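Side-chain contacts in hemoglobin (Mustelus griseus, PDB 1GCV), which carries oxygen on heme from the gills to the peripheral tissues, as a heterotetramer of two alpha and two beta chains: residues 15-20 with 64-69; 22-27 with 106-111. One frame throughout, in Å; residues are numbered along the deposited sequence.

Interactions 1 and 2 join four helices of one all-helical globin subunit, their centres 11 Å apart. Along the chain the segments alternate: 15-20, 22-27, 64-69, then 106-111, so the two contacts interleave along the chain. Helices 4-19 and 21-35, neighbours in sequence, pair with helices 53-71 and 98-112 respectively. The two contacts also touch each other: Leu17 CD2 packs 3.6 Å from Tyr24 CG and 3.9 Å from Leu109 CD2, while Arg64 NH1 and Glu22 OE2 form a salt bridge. Interaction 1 includes heme-pocket residue Ala65, whereas interaction 2 lies farther from the heme, where helix 98-112 meets a neighbouring subunit.

Interaction 1: 15-20 with 64-69; sequences QVLAKS and RAVVKA
Val67 projects from helix 53-71 toward Leu17 and Ala18 near the end of helix 4-19, the pairing of the A and E helices in the globin fold. The two short segments run nearly antiparallel, at 152°, with their axes 9.3 Å apart at closest approach. Ala18 and Val67 mark the nearest backbone approach, their CA atoms separated by 6.5 Å; the small alanine side chain leaves the valine branches within reach of the helix opposite. From its CB, Val67 divides into two methyls that meet different parts of the partner. CG1 stands opposite the backbone N across the CA-CB bond (chi1 172°), which brings it to Ala18, where it meets CB at 4.1 Å. CG2, lying beside the backbone N, is placed where Leu17 passes into Ala18: it rests 3.9 Å from Leu17 CB and 4.0 Å from Ala18 N. One methyl therefore packs against the alanine methyl and the other against the Leu17-Ala18 junction; the side-chain contacts are apolar, and CG2 also rests beside a backbone amide nitrogen. Val67 is partly exposed and Ala18 lies at the surface, but the packing runs inward through the buried Leu17 and Val66. The Val66 side chain comes within about 4 Å of the heme. Its CG1 meets Leu17 CD1 at 4.5 Å, a looser methyl contact.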
# COMPACT_ATOMS: atom_id res chain seq x y z
N GLN A 15 -7.98 22.02 -18.02
CA GLN A 15 -7.76 22.92 -19.16
C GLN A 15 -6.29 22.89 -19.59
O GLN A 15 -5.99 22.85 -20.78
CB GLN A 15 -8.11 24.36 -18.77
CG GLN A 15 -9.59 24.61 -18.63
CD GLN A 15 -10.25 24.83 -19.97
OE1 GLN A 15 -11.02 25.78 -20.15
NE2 GLN A 15 -9.96 23.95 -20.92
N VAL A 16 -5.40 22.91 -18.60
CA VAL A 16 -3.96 22.89 -18.82
C VAL A 16 -3.49 21.57 -19.44
O VAL A 16 -2.69 21.57 -20.38
CB VAL A 16 -3.19 23.08 -17.49
CG1 VAL A 16 -1.69 22.99 -17.73
CG2 VAL A 16 -3.57 24.41 -16.86
N LEU A 17 -3.98 20.46 -18.90
CA LEU A 17 -3.62 19.14 -19.38
C LEU A 17 -4.14 18.87 -20.79
O LEU A 17 -3.50 18.17 -21.57
CB LEU A 17 -4.13 18.06 -18.41
CG LEU A 17 -3.39 17.97 -17.07
CD1 LEU A 17 -4.11 17.00 -16.14
CD2 LEU A 17 -1.95 17.50 -17.30
N ALA A 18 -5.30 19.43 -21.12
CA ALA A 18 -5.91 19.24 -22.44
C ALA A 18 -5.07 19.82 -23.59
O ALA A 18 -5.17 19.38 -24.73
CB ALA A 18 -7.30 19.85 -22.46
N LYS A 19 -4.23 20.81 -23.27
CA LYS A 19 -3.38 21.47 -24.25
C LYS A 19 -2.40 20.52 -24.94
O LYS A 19 -2.22 20.57 -26.16
CB LYS A 19 -2.59 22.61 -23.58
CG LYS A 19 -3.08 24.01 -23.93
CD LYS A 19 -4.49 24.25 -23.40
CE LYS A 19 -4.85 25.73 -23.44
NZ LYS A 19 -5.71 26.13 -22.29
N SER A 20 -1.76 19.65 -24.16
CA SER A 20 -0.81 18.69 -24.70
C SER A 20 -0.88 17.38 -23.90
O SER A 20 0.02 17.08 -23.12
CB SER A 20 0.61 19.26 -24.66
OG SER A 20 0.87 19.91 -23.43
N ARG A 64 -6.12 12.21 -21.43
CA ARG A 64 -7.39 12.61 -22.03
C ARG A 64 -8.53 12.06 -21.17
O ARG A 64 -9.52 12.74 -20.93
CB ARG A 64 -7.51 12.07 -23.46
CG ARG A 64 -6.87 12.95 -24.52
CD ARG A 64 -6.50 12.15 -25.78
NE ARG A 64 -5.30 12.68 -26.42
CZ ARG A 64 -5.28 13.79 -27.16
NH1 ARG A 64 -4.15 14.20 -27.71
NH2 ARG A 64 -6.40 14.47 -27.35
N ALA A 65 -8.38 10.83 -20.69
CA ALA A 65 -9.40 10.21 -19.85
C ALA A 65 -9.51 10.96 -18.53
O ALA A 65 -10.59 11.06 -17.95
CB ALA A 65 -9.08 8.74 -19.60
N VAL A 66 -8.39 11.49 -18.06
CA VAL A 66 -8.37 12.25 -16.81
C VAL A 66 -9.10 13.58 -17.04
O VAL A 66 -9.93 14.00 -16.23
CB VAL A 66 -6.90 12.53 -16.35
CG1 VAL A 66 -6.88 13.58 -15.25
CG2 VAL A 66 -6.26 11.24 -15.84
N VAL A 67 -8.79 14.22 -18.17
CA VAL A 67 -9.41 15.49 -18.51
C VAL A 67 -10.92 15.32 -18.61
O VAL A 67 -11.68 16.13 -18.10
CB VAL A 67 -8.86 16.02 -19.85
CG1 VAL A 67 -9.65 17.23 -20.31
CG2 VAL A 67 -7.39 16.39 -19.69
N LYS A 68 -11.36 14.24 -19.26
CA LYS A 68 -12.78 13.99 -19.41
C LYS A 68 -13.46 13.68 -18.08
O LYS A 68 -14.62 14.05 -17.86
CB LYS A 68 -13.01 12.82 -20.38
CG LYS A 68 -13.54 13.24 -21.74
CD LYS A 68 -13.89 12.04 -22.60
CE LYS A 68 -13.69 12.33 -24.09
NZ LYS A 68 -13.13 11.17 -24.85
N ALA A 69 -12.74 13.00 -17.19
CA ALA A 69 -13.28 12.67 -15.88
C ALA A 69 -13.45 13.97 -15.09
O ALA A 69 -14.42 14.14 -14.36
CB ALA A 69 -12.36 11.71 -15.15

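Interaction 2: 22-27 with 106-111; sequences EAYGAE and IVTLAT
Glu27 reaches along Thr108 because its chain is fully extended, with CG opposite the backbone N (chi1 -179°) and CD continuing the line (chi2 175°). Thr108 CG2, likewise anti to its own N, is turned onto the carboxylate: the methyl sits over the flat face of the group, 3.8 Å from Glu27 CD. The two side chains lie alongside each other, pointing opposite ways, and Glu27 CG lies 3.8 Å from Thr108 OG1, whose hydrogen bond goes to Cys104 O in its own helix. This is the crossing of the B and G helices of the globin fold, the segments inclined at 126° with axes 9.8 Å apart. The Tyr24 ring presents its rim to the same methyl, CD2 lying 4.3 Å from Thr108 CG2. The carboxylate is held at both oxygens, OE1 by a hydrogen bond with His112 NE2 and OE2 by a salt bridge to Arg31 NH2. With an alanine here, His112 and Arg31 would probably be left without the carboxylate they hold between them, and the Thr108 methyl without its flat cover. Beyond Thr108, Thr111 OG1 makes a close polar approach of 3.2 Å to Glu27 OE2. Thr111 also packs on Ala105 of a neighbouring subunit.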
# COMPACT_ATOMS: atom_id res chain seq x y z
N GLU A 22 -0.46 14.14 -24.68
CA GLU A 22 0.65 13.21 -24.91
C GLU A 22 1.93 13.53 -24.14
O GLU A 22 2.54 12.64 -23.54
CB GLU A 22 0.95 13.13 -26.42
CG GLU A 22 0.04 12.18 -27.20
CD GLU A 22 -1.35 12.75 -27.46
OE1 GLU A 22 -2.30 11.95 -27.60
OE2 GLU A 22 -1.50 13.98 -27.52
N ALA A 23 2.33 14.80 -24.14
CA ALA A 23 3.54 15.22 -23.44
C ALA A 23 3.44 15.02 -21.93
O ALA A 23 4.33 14.44 -21.32
CB ALA A 23 3.84 16.68 -23.76
N TYR A 24 2.35 15.50 -21.34
CA TYR A 24 2.13 15.35 -19.90
C TYR A 24 2.00 13.86 -19.53
O TYR A 24 2.62 13.40 -18.57
CB TYR A 24 0.85 16.08 -19.47
CG TYR A 24 0.96 17.58 -19.42
CD1 TYR A 24 0.17 18.38 -20.24
CD2 TYR A 24 1.84 18.21 -18.54
CE1 TYR A 24 0.24 19.76 -20.18
CE2 TYR A 24 1.91 19.60 -18.47
CZ TYR A 24 1.12 20.36 -19.29
OH TYR A 24 1.18 21.73 -19.23
N GLY A 25 1.18 13.14 -20.29
CA GLY A 25 0.95 11.73 -20.02
C GLY A 25 2.20 10.89 -20.15
O GLY A 25 2.41 9.96 -19.37
N ALA A 26 3.04 11.22 -21.13
CA ALA A 26 4.29 10.50 -21.35
C ALA A 26 5.21 10.71 -20.15
O ALA A 26 5.86 9.78 -19.68
CB ALA A 26 4.96 10.99 -22.62
N GLU A 27 5.26 11.94 -19.65
CA GLU A 27 6.10 12.23 -18.50
C GLU A 27 5.59 11.50 -17.25
O GLU A 27 6.38 11.00 -16.46
CB GLU A 27 6.14 13.74 -18.25
CG GLU A 27 7.02 14.13 -17.07
CD GLU A 27 7.14 15.62 -16.89
OE1 GLU A 27 6.99 16.35 -17.89
OE2 GLU A 27 7.39 16.06 -15.75
N ILE A 106 0.82 13.76 -9.96
CA ILE A 106 0.96 14.89 -9.04
C ILE A 106 2.36 15.50 -9.20
O ILE A 106 2.49 16.71 -9.31
CB ILE A 106 0.77 14.45 -7.56
CG1 ILE A 106 -0.69 14.05 -7.30
CG2 ILE A 106 1.17 15.59 -6.62
CD1 ILE A 106 -1.69 15.16 -7.53
N VAL A 107 3.39 14.67 -9.23
CA VAL A 107 4.75 15.18 -9.39
C VAL A 107 4.91 15.86 -10.75
O VAL A 107 5.58 16.90 -10.85
CB VAL A 107 5.80 14.05 -9.25
CG1 VAL A 107 7.19 14.57 -9.60
CG2 VAL A 107 5.79 13.50 -7.83
N THR A 108 4.29 15.30 -11.78
CA THR A 108 4.37 15.89 -13.11
C THR A 108 3.73 17.27 -13.13
O THR A 108 4.26 18.19 -13.74
CB THR A 108 3.68 15.00 -14.16
OG1 THR A 108 4.43 13.78 -14.31
CG2 THR A 108 3.61 15.71 -15.51
N LEU A 109 2.59 17.43 -12.46
CA LEU A 109 1.90 18.72 -12.42
C LEU A 109 2.74 19.77 -11.68
O LEU A 109 2.75 20.94 -12.06
CB LEU A 109 0.53 18.58 -11.74
CG LEU A 109 -0.62 17.94 -12.52
CD1 LEU A 109 -1.84 17.83 -11.64
CD2 LEU A 109 -0.92 18.77 -13.75
N ALA A 110 3.43 19.35 -10.62
CA ALA A 110 4.27 20.26 -9.83
C ALA A 110 5.43 20.84 -10.63
O ALA A 110 5.82 21.99 -10.41
CB ALA A 110 4.79 19.56 -8.59
N THR A 111 6.00 20.06 -11.54
CA THR A 111 7.13 20.53 -12.35
C THR A 111 6.71 21.43 -13.50
O THR A 111 7.55 22.10 -14.12
CB THR A 111 7.95 19.35 -12.94
OG1 THR A 111 7.21 18.74 -14.00
CG2 THR A 111 8.27 18.31 -11.88